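Local coordinates for capsid protein (Infectious hypodermal and hematopoietic necrosis virus, PDB 3N7X) that forms the icosahedral shell of a shrimp-infecting densovirus, sixty copies of a beta-barrel subunit assembling into the capsid, and binds calcium, at residues K103-W111 / V295-S305; I240-V251 / L309-T317. All coordinates share one frame; numbering follows the deposited sequence.

Contact 1 of 2, residues K103-W111 / V295-S305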
loop_
_atom_site.group_PDB
_atom_site.type_symbol
_atom_site.label_atom_id
_atom_site.label_comp_id
_atom_site.label_asym_id
_atom_site.label_seq_id
_atom_site.Cartn_x
_atom_site.Cartn_y
_atom_site.Cartn_z
ATOM N N LYS A 103 14.834 -90.701 39.448
ATOM C CA LYS A 103 16.089 -91.193 39.995
ATOM C C LYS A 103 16.948 -91.906 38.948
ATOM O O LYS A 103 18.131 -91.601 38.778
ATOM C CB LYS A 103 15.763 -92.144 41.143
ATOM C CG LYS A 103 16.931 -92.795 41.843
ATOM C CD LYS A 103 16.352 -93.754 42.867
ATOM C CE LYS A 103 17.398 -94.520 43.632
ATOM N NZ LYS A 103 16.710 -95.540 44.473
ATOM N N SER A 104 16.345 -92.848 38.238
ATOM C CA SER A 104 17.070 -93.614 37.240
ATOM C C SER A 104 17.616 -92.740 36.112
ATOM O O SER A 104 18.774 -92.878 35.704
ATOM C CB SER A 104 16.163 -94.702 36.668
ATOM O OG SER A 104 16.932 -95.696 36.018
ATOM N N MET A 105 16.776 -91.846 35.606
ATOM C CA MET A 105 17.180 -90.957 34.530
ATOM C C MET A 105 18.298 -90.023 35.001
ATOM O O MET A 105 19.272 -89.800 34.283
ATOM C CB MET A 105 15.978 -90.153 34.046
ATOM C CG MET A 105 16.115 -89.642 32.627
ATOM S SD MET A 105 14.730 -88.591 32.151
ATOM C CE MET A 105 13.436 -89.789 32.084
ATOM N N MET A 106 18.152 -89.478 36.205
ATOM C CA MET A 106 19.160 -88.590 36.777
ATOM C C MET A 106 20.497 -89.293 36.816
ATOM O O MET A 106 21.501 -88.792 36.319
ATOM C CB MET A 106 18.836 -88.246 38.220
ATOM C CG MET A 106 17.746 -87.268 38.435
ATOM S SD MET A 106 17.576 -87.116 40.211
ATOM C CE MET A 106 19.125 -86.286 40.651
ATOM N N LYS A 107 20.485 -90.450 37.464
ATOM C CA LYS A 107 21.667 -91.261 37.647
ATOM C C LYS A 107 22.440 -91.503 36.366
ATOM O O LYS A 107 23.656 -91.339 36.323
ATOM C CB LYS A 107 21.276 -92.609 38.254
ATOM C CG LYS A 107 22.441 -93.582 38.398
ATOM C CD LYS A 107 21.968 -94.983 38.769
ATOM C CE LYS A 107 21.060 -95.564 37.688
ATOM N NZ LYS A 107 20.601 -96.958 37.995
ATOM N N THR A 108 21.727 -91.885 35.318
ATOM C CA THR A 108 22.370 -92.206 34.060
ATOM C C THR A 108 22.648 -91.074 33.085
ATOM O O THR A 108 23.709 -91.039 32.468
ATOM C CB THR A 108 21.557 -93.270 33.314
ATOM O OG1 THR A 108 21.394 -94.417 34.158
ATOM C CG2 THR A 108 22.264 -93.677 32.031
ATOM N N TYR A 109 21.713 -90.148 32.939
ATOM C CA TYR A 109 21.906 -89.089 31.965
ATOM C C TYR A 109 22.316 -87.715 32.464
ATOM O O TYR A 109 22.678 -86.858 31.664
ATOM C CB TYR A 109 20.658 -89.011 31.090
ATOM C CG TYR A 109 20.432 -90.319 30.362
ATOM C CD1 TYR A 109 21.240 -90.681 29.281
ATOM C CD2 TYR A 109 19.473 -91.236 30.803
ATOM C CE1 TYR A 109 21.105 -91.921 28.661
ATOM C CE2 TYR A 109 19.334 -92.487 30.187
ATOM C CZ TYR A 109 20.155 -92.819 29.119
ATOM O OH TYR A 109 20.049 -94.048 28.509
ATOM N N GLY A 110 22.269 -87.494 33.772
ATOM C CA GLY A 110 22.703 -86.207 34.286
ATOM C C GLY A 110 21.654 -85.211 34.736
ATOM O O GLY A 110 20.500 -85.243 34.296
ATOM N N TRP A 111 22.080 -84.302 35.606
ATOM C CA TRP A 111 21.194 -83.290 36.153
ATOM C C TRP A 111 21.947 -82.033 36.588
ATOM O O TRP A 111 23.178 -82.026 36.670
ATOM C CB TRP A 111 20.446 -83.869 37.355
ATOM C CG TRP A 111 21.359 -84.571 38.325
ATOM C CD1 TRP A 111 21.630 -85.908 38.375
ATOM C CD2 TRP A 111 22.155 -83.963 39.354
ATOM N NE1 TRP A 111 22.543 -86.173 39.369
ATOM C CE2 TRP A 111 22.881 -84.998 39.986
ATOM C CE3 TRP A 111 22.326 -82.646 39.802
ATOM C CZ2 TRP A 111 23.766 -84.758 41.049
ATOM C CZ3 TRP A 111 23.207 -82.404 40.859
ATOM C CH2 TRP A 111 23.916 -83.459 41.471
ATOM N N VAL A 295 16.766 -82.251 34.588
ATOM C CA VAL A 295 17.281 -83.564 34.266
ATOM C C VAL A 295 17.351 -83.752 32.767
ATOM O O VAL A 295 16.440 -83.395 32.016
ATOM C CB VAL A 295 16.406 -84.675 34.864
ATOM C CG1 VAL A 295 16.990 -86.034 34.520
ATOM C CG2 VAL A 295 16.308 -84.503 36.368
ATOM N N ARG A 296 18.457 -84.338 32.354
ATOM C CA ARG A 296 18.751 -84.607 30.967
ATOM C C ARG A 296 17.974 -85.849 30.490
ATOM O O ARG A 296 17.842 -86.830 31.225
ATOM C CB ARG A 296 20.263 -84.794 30.885
ATOM C CG ARG A 296 20.840 -84.887 29.533
ATOM C CD ARG A 296 20.796 -83.597 28.754
ATOM N NE ARG A 296 21.268 -83.956 27.429
ATOM C CZ ARG A 296 22.548 -84.018 27.089
ATOM N NH1 ARG A 296 23.488 -83.705 27.968
ATOM N NH2 ARG A 296 22.889 -84.484 25.898
ATOM N N LEU A 297 17.437 -85.802 29.272
ATOM C CA LEU A 297 16.686 -86.940 28.729
ATOM C C LEU A 297 17.584 -87.957 28.033
ATOM O O LEU A 297 18.671 -87.623 27.553
ATOM C CB LEU A 297 15.646 -86.460 27.715
ATOM C CG LEU A 297 14.379 -85.776 28.224
ATOM C CD1 LEU A 297 13.592 -85.211 27.049
ATOM C CD2 LEU A 297 13.539 -86.780 28.988
ATOM N N PRO A 298 17.153 -89.224 27.985
ATOM C CA PRO A 298 17.995 -90.213 27.308
ATOM C C PRO A 298 17.924 -89.939 25.808
ATOM O O PRO A 298 17.029 -89.235 25.343
ATOM C CB PRO A 298 17.360 -91.546 27.703
ATOM C CG PRO A 298 15.946 -91.194 27.970
ATOM C CD PRO A 298 16.034 -89.873 28.687
ATOM N N PRO A 299 18.871 -90.479 25.031
ATOM C CA PRO A 299 18.861 -90.248 23.584
ATOM C C PRO A 299 17.759 -91.013 22.870
ATOM O O PRO A 299 17.124 -91.891 23.454
ATOM C CB PRO A 299 20.243 -90.721 23.160
ATOM C CG PRO A 299 20.452 -91.901 24.071
ATOM C CD PRO A 299 19.977 -91.379 25.415
ATOM N N GLN A 300 17.525 -90.668 21.608
ATOM C CA GLN A 300 16.528 -91.371 20.815
ATOM C C GLN A 300 17.130 -92.760 20.611
ATOM O O GLN A 300 18.338 -92.937 20.762
ATOM C CB GLN A 300 16.339 -90.688 19.458
ATOM C CG GLN A 300 15.784 -89.272 19.516
ATOM C CD GLN A 300 14.363 -89.212 20.054
ATOM O OE1 GLN A 300 13.728 -90.240 20.275
ATOM N NE2 GLN A 300 13.857 -88.000 20.259
ATOM N N GLY A 301 16.307 -93.747 20.281
ATOM C CA GLY A 301 16.847 -95.077 20.068
ATOM C C GLY A 301 16.478 -96.100 21.125
ATOM O O GLY A 301 15.715 -95.816 22.055
ATOM N N CYS A 302 17.045 -97.295 20.997
ATOM C CA CYS A 302 16.732 -98.371 21.924
ATOM C C CYS A 302 17.858 -98.894 22.799
ATOM O O CYS A 302 17.775 -100.010 23.307
ATOM C CB CYS A 302 16.106 -99.526 21.154
ATOM S SG CYS A 302 14.574 -99.042 20.343
ATOM N N VAL A 303 18.906 -98.104 22.983
ATOM C CA VAL A 303 20.005 -98.530 23.842
ATOM C C VAL A 303 20.439 -97.377 24.728
ATOM O O VAL A 303 20.249 -96.216 24.385
ATOM C CB VAL A 303 21.242 -99.001 23.025
ATOM C CG1 VAL A 303 20.825 -100.026 21.994
ATOM C CG2 VAL A 303 21.929 -97.817 22.362
ATOM N N ALA A 304 20.995 -97.692 25.888
ATOM C CA ALA A 304 21.494 -96.642 26.761
ATOM C C ALA A 304 22.797 -96.216 26.082
ATOM O O ALA A 304 23.575 -97.062 25.624
ATOM C CB ALA A 304 21.775 -97.196 28.146
ATOM N N SER A 305 23.040 -94.921 25.981
ATOM C CA SER A 305 24.268 -94.482 25.336
ATOM C C SER A 305 25.448 -94.577 26.307
ATOM O O SER A 305 25.303 -95.082 27.418
ATOM C CB SER A 305 24.091 -93.052 24.839
ATOM O OG SER A 305 23.521 -92.241 25.850
#
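The ring of Tyr109 lies between Pro298 of the other segment and Thr108 of its own helix. Over one face sits Pro298, whose CB makes a CH-pi contact 3.6 Å from the Tyr109 ring centroid, 24° off the normal and displaced toward the CE2 and CZ rim. The opposite face is covered, near its centre, by CG2 of Thr108. At the edge, Ser305 OG lies in the ring plane, 3.7 Å from Tyr109 CE1, while Pro299 CD approaches CE1 obliquely. With CG of Tyr109 anti to its carbonyl carbon (chi1 -60°), the ring spans Pro298, Pro299, Ala304 and Ser305, and its OH touches the backbone of Ala304, 3.4 Å from Ala304 CA. That hydroxyl is hydrogen-bonded to Gln97 of a second subunit, which would hold the far end of the ring. The other flat group, the indole of Trp111, has Met106 CE over one face, and its NE1 bonds to the carbonyl of Gly223.

On the side of the helix facing 295-298, Met105 sets its sulfur beside Leu297, SD to CD2 3.8 Å, and crosses Pro298 at about a right angle. CG of Met106 packs against CG2 of Val295, 3.7 Å away. Arg296 CB lies against Tyr109 O, 3.3 Å away, but its guanidinium leads away to the C-terminal carboxylate of Asn329 of a third subunit. One backbone bond joins the segments: Arg296 N to Gly110 O, 3.0 Å and almost straight at 176°. Gly110, the first residue past the helix, has positive phi and leads into strand 111-131, where Trp111 faces Val295 as a non-hydrogen-bonded antiparallel pair. This is a helix-to-strand junction at a subunit interface, where strand 111-131 of the barrel begins beside the end of strand 281-296.

Contact 2 of 2, residues I240-V251 / L309-T317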
loop_
_atom_site.group_PDB
_atom_site.type_symbol
_atom_site.label_atom_id
_atom_site.label_comp_id
_atom_site.label_asym_id
_atom_site.label_seq_id
_atom_site.Cartn_x
_atom_site.Cartn_y
_atom_site.Cartn_z
ATOM N N ILE A 240 36.014 -76.606 48.567
ATOM C CA ILE A 240 34.918 -77.237 47.840
ATOM C C ILE A 240 35.171 -77.401 46.351
ATOM O O ILE A 240 35.499 -76.440 45.659
ATOM C CB ILE A 240 33.620 -76.433 47.995
ATOM C CG1 ILE A 240 33.324 -76.196 49.475
ATOM C CG2 ILE A 240 32.473 -77.180 47.327
ATOM C CD1 ILE A 240 33.194 -77.471 50.284
ATOM N N LYS A 241 34.991 -78.620 45.856
ATOM C CA LYS A 241 35.189 -78.887 44.439
ATOM C C LYS A 241 34.458 -80.154 44.011
ATOM O O LYS A 241 34.289 -81.076 44.809
ATOM C CB LYS A 241 36.675 -79.053 44.141
ATOM C CG LYS A 241 37.265 -80.341 44.682
ATOM C CD LYS A 241 38.724 -80.464 44.284
ATOM C CE LYS A 241 39.237 -81.890 44.436
ATOM N NZ LYS A 241 39.241 -82.334 45.846
ATOM N N TRP A 242 34.018 -80.191 42.754
ATOM C CA TRP A 242 33.348 -81.370 42.221
ATOM C C TRP A 242 34.407 -82.150 41.452
ATOM O O TRP A 242 35.524 -81.658 41.282
ATOM C CB TRP A 242 32.179 -80.976 41.312
ATOM C CG TRP A 242 32.510 -80.022 40.202
ATOM C CD1 TRP A 242 33.289 -80.267 39.106
ATOM C CD2 TRP A 242 32.029 -78.677 40.057
ATOM N NE1 TRP A 242 33.320 -79.161 38.287
ATOM C CE2 TRP A 242 32.557 -78.170 38.847
ATOM C CE3 TRP A 242 31.205 -77.849 40.835
ATOM C CZ2 TRP A 242 32.285 -76.875 38.393
ATOM C CZ3 TRP A 242 30.934 -76.559 40.384
ATOM C CH2 TRP A 242 31.474 -76.085 39.172
ATOM N N ASP A 243 34.075 -83.349 40.986
ATOM C CA ASP A 243 35.058 -84.162 40.271
ATOM C C ASP A 243 34.804 -84.343 38.786
ATOM O O ASP A 243 33.668 -84.251 38.311
ATOM C CB ASP A 243 35.185 -85.533 40.931
ATOM C CG ASP A 243 35.580 -85.437 42.393
ATOM O OD1 ASP A 243 36.554 -84.712 42.705
ATOM O OD2 ASP A 243 34.919 -86.089 43.231
ATOM N N LYS A 244 35.888 -84.623 38.068
ATOM C CA LYS A 244 35.863 -84.809 36.623
ATOM C C LYS A 244 35.089 -86.044 36.183
ATOM O O LYS A 244 34.873 -86.971 36.963
ATOM C CB LYS A 244 37.295 -84.922 36.091
ATOM C CG LYS A 244 38.009 -86.207 36.517
ATOM C CD LYS A 244 39.446 -86.280 35.991
ATOM C CE LYS A 244 39.521 -86.380 34.466
ATOM N NZ LYS A 244 38.946 -87.653 33.938
ATOM N N PRO A 245 34.649 -86.060 34.917
ATOM C CA PRO A 245 33.905 -87.199 34.368
ATOM C C PRO A 245 34.848 -88.409 34.283
ATOM O O PRO A 245 36.072 -88.241 34.303
ATOM C CB PRO A 245 33.490 -86.702 32.980
ATOM C CG PRO A 245 33.400 -85.205 33.159
ATOM C CD PRO A 245 34.619 -84.912 33.990
ATOM N N SER A 246 34.281 -89.611 34.189
ATOM C CA SER A 246 35.070 -90.844 34.084
ATOM C C SER A 246 36.014 -90.766 32.897
ATOM O O SER A 246 37.204 -91.030 33.028
ATOM C CB SER A 246 34.170 -92.061 33.865
ATOM O OG SER A 246 33.143 -92.138 34.827
ATOM N N LEU A 247 35.466 -90.414 31.737
ATOM C CA LEU A 247 36.252 -90.321 30.514
ATOM C C LEU A 247 36.319 -88.918 29.942
ATOM O O LEU A 247 36.301 -88.750 28.725
ATOM C CB LEU A 247 35.662 -91.229 29.441
ATOM C CG LEU A 247 35.395 -92.685 29.794
ATOM C CD1 LEU A 247 34.830 -93.378 28.561
ATOM C CD2 LEU A 247 36.680 -93.361 30.258
ATOM N N GLY A 248 36.399 -87.906 30.792
ATOM C CA GLY A 248 36.437 -86.565 30.251
ATOM C C GLY A 248 37.152 -85.529 31.079
ATOM O O GLY A 248 37.395 -85.709 32.272
ATOM N N ASN A 249 37.474 -84.424 30.419
ATOM C CA ASN A 249 38.168 -83.316 31.042
ATOM C C ASN A 249 37.307 -82.634 32.094
ATOM O O ASN A 249 36.085 -82.556 31.965
ATOM C CB ASN A 249 38.545 -82.290 29.978
ATOM C CG ASN A 249 39.329 -82.897 28.841
ATOM O OD1 ASN A 249 39.162 -82.510 27.684
ATOM N ND2 ASN A 249 40.199 -83.847 29.162
ATOM N N LEU A 250 37.959 -82.135 33.134
ATOM C CA LEU A 250 37.269 -81.420 34.189
ATOM C C LEU A 250 36.948 -80.017 33.670
ATOM O O LEU A 250 37.777 -79.384 33.020
ATOM C CB LEU A 250 38.167 -81.312 35.420
ATOM C CG LEU A 250 37.684 -80.368 36.521
ATOM C CD1 LEU A 250 36.413 -80.923 37.162
ATOM C CD2 LEU A 250 38.787 -80.199 37.557
ATOM N N VAL A 251 35.739 -79.544 33.944
ATOM C CA VAL A 251 35.332 -78.210 33.526
ATOM C C VAL A 251 34.967 -77.457 34.799
ATOM O O VAL A 251 34.124 -77.906 35.574
ATOM C CB VAL A 251 34.126 -78.270 32.567
ATOM C CG1 VAL A 251 33.675 -76.872 32.199
ATOM C CG2 VAL A 251 34.511 -79.032 31.316
ATOM N N LEU A 309 29.564 -90.326 29.560
ATOM C CA LEU A 309 30.717 -90.581 30.415
ATOM C C LEU A 309 31.821 -89.551 30.202
ATOM O O LEU A 309 32.691 -89.374 31.059
ATOM C CB LEU A 309 31.284 -91.977 30.153
ATOM C CG LEU A 309 30.409 -93.160 30.572
ATOM C CD1 LEU A 309 31.116 -94.462 30.240
ATOM C CD2 LEU A 309 30.112 -93.081 32.061
ATOM N N GLN A 310 31.784 -88.873 29.060
ATOM C CA GLN A 310 32.793 -87.875 28.731
ATOM C C GLN A 310 32.539 -86.505 29.338
ATOM O O GLN A 310 33.465 -85.701 29.455
ATOM C CB GLN A 310 32.908 -87.709 27.214
ATOM C CG GLN A 310 33.535 -88.870 26.482
ATOM C CD GLN A 310 33.718 -88.570 25.011
ATOM O OE1 GLN A 310 34.366 -87.591 24.646
ATOM N NE2 GLN A 310 33.146 -89.407 24.157
ATOM N N TYR A 311 31.297 -86.223 29.721
ATOM C CA TYR A 311 31.001 -84.909 30.280
ATOM C C TYR A 311 30.240 -84.877 31.601
ATOM O O TYR A 311 30.129 -83.819 32.216
ATOM C CB TYR A 311 30.272 -84.052 29.234
ATOM C CG TYR A 311 28.967 -84.640 28.757
ATOM C CD1 TYR A 311 27.806 -84.528 29.522
ATOM C CD2 TYR A 311 28.896 -85.335 27.549
ATOM C CE1 TYR A 311 26.603 -85.093 29.097
ATOM C CE2 TYR A 311 27.701 -85.907 27.114
ATOM C CZ TYR A 311 26.557 -85.782 27.892
ATOM O OH TYR A 311 25.372 -86.344 27.466
ATOM N N LEU A 312 29.709 -86.009 32.046
ATOM C CA LEU A 312 29.003 -86.009 33.325
ATOM C C LEU A 312 30.001 -85.911 34.468
ATOM O O LEU A 312 30.830 -86.798 34.663
ATOM C CB LEU A 312 28.165 -87.276 33.511
ATOM C CG LEU A 312 26.836 -87.358 32.761
ATOM C CD1 LEU A 312 26.041 -88.542 33.301
ATOM C CD2 LEU A 312 26.043 -86.072 32.952
ATOM N N HIS A 313 29.930 -84.819 35.214
ATOM C CA HIS A 313 30.825 -84.630 36.342
ATOM C C HIS A 313 30.235 -85.294 37.578
ATOM O O HIS A 313 29.057 -85.646 37.608
ATOM C CB HIS A 313 31.033 -83.137 36.606
ATOM C CG HIS A 313 31.946 -82.472 35.625
ATOM N ND1 HIS A 313 31.704 -82.467 34.267
ATOM C CD2 HIS A 313 33.104 -81.792 35.805
ATOM C CE1 HIS A 313 32.674 -81.811 33.655
ATOM N NE2 HIS A 313 33.536 -81.391 34.565
ATOM N N ALA A 314 31.065 -85.476 38.596
ATOM C CA ALA A 314 30.606 -86.078 39.838
ATOM C C ALA A 314 30.515 -84.963 40.870
ATOM O O ALA A 314 31.471 -84.211 41.081
ATOM C CB ALA A 314 31.581 -87.150 40.301
ATOM N N PRO A 315 29.355 -84.831 41.515
ATOM C CA PRO A 315 29.174 -83.786 42.523
ATOM C C PRO A 315 30.009 -84.027 43.771
ATOM O O PRO A 315 30.429 -85.151 44.053
ATOM C CB PRO A 315 27.681 -83.852 42.817
ATOM C CG PRO A 315 27.376 -85.314 42.641
ATOM C CD PRO A 315 28.128 -85.634 41.362
ATOM N N CYS A 316 30.245 -82.957 44.513
ATOM C CA CYS A 316 30.998 -83.040 45.749
ATOM C C CYS A 316 30.076 -83.661 46.801
ATOM O O CYS A 316 28.863 -83.429 46.787
ATOM C CB CYS A 316 31.409 -81.632 46.186
ATOM S SG CYS A 316 32.501 -81.559 47.624
ATOM N N THR A 317 30.644 -84.459 47.700
ATOM C CA THR A 317 29.860 -85.079 48.767
ATOM C C THR A 317 30.567 -84.928 50.111
ATOM O O THR A 317 31.784 -84.718 50.170
ATOM C CB THR A 317 29.614 -86.587 48.506
ATOM O OG1 THR A 317 30.869 -87.270 48.416
ATOM C CG2 THR A 317 28.835 -86.789 47.215
HETATM O O HOH W 1 31.461 -89.385 33.822
HETATM O O HOH W 2 34.171 -83.143 30.087
#
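Asp243 and Ala314 exchange two backbone hydrogen bonds, an isolated antiparallel bridge: Asp243 N to Ala314 O at 2.7 Å, and Ala314 N to Asp243 O at 2.9 Å. The imidazole of His313 adds a third link. Its NE2 accepts the N-H of Val251 at 2.9 Å, with the donor close to the ring plane, while ND1 donates its N-H to Tyr311 O. Both ring nitrogens are thus engaged, which fixes the rotation of the ring and is consistent with the neutral tautomer that carries its hydrogen on ND1. Farther along, Leu247 N bonds to Leu309 O from above the carbonyl plane. A water bridges Ser246 N to the carbonyls of Leu309 and Leu312, and another joins Asn249 O to Gln310 O.

Pro245 turns its CG-CD edge onto one face of the imidazole, CD 3.6 Å from the His313 ring centroid and 8° off the normal. CG of His313 stands anti to its carbonyl carbon (chi1 -75°), which brings the ring into the bend of 242-251. There Leu250 CD1 meets its edge, 3.7 Å from His313 CD2. Trp242 leans on the same carbon obliquely, the indole and imidazole planes at 86°; its NE1 donates to Val251 O, joining the two ends of the bend. Pro245 to Gly248 form a type I turn, and Gly248 CA comes within 3.2 Å of Gln310 O in a CA-H...O contact. At the opposite end Cys316 CB rests on Lys241 O, 3.2 Å away.

The amide of Gln310 is hydrogen-bonded to Ile325, Gln239 and His327 of a third subunit. Within the chain, His313 bonds through its backbone to Trp220 and Gly222, pairing the weakly bonded strand at about 312-313 in parallel with strand 220-221, while Tyr221 and Trp236 meet the Trp242 indole edge-to-face.

Overall arrangement
The centres of contact 1 and contact 2 lie about 17 Å apart, on the same side of the chain's centre, and their segments alternate along the sequence: 240-251 falls between the two segments of contact 1, and 309-317 follows soon after 295-305. Leu312 joins them directly, its CD2 3.6 Å from Gly110 CA and its CD1 3.5 Å from Thr108 O. Arg296 NH1 also packs 3.3 Å from Tyr311 OH. Both contacts touch the third subunit, and contact 1 reaches a second, consistent with roles in capsid assembly. Both lie away from the calcium-binding residues Tyr55, Gln176 and Glu191, although the Ile240 side chain is about 7 Å from a magnesium ion.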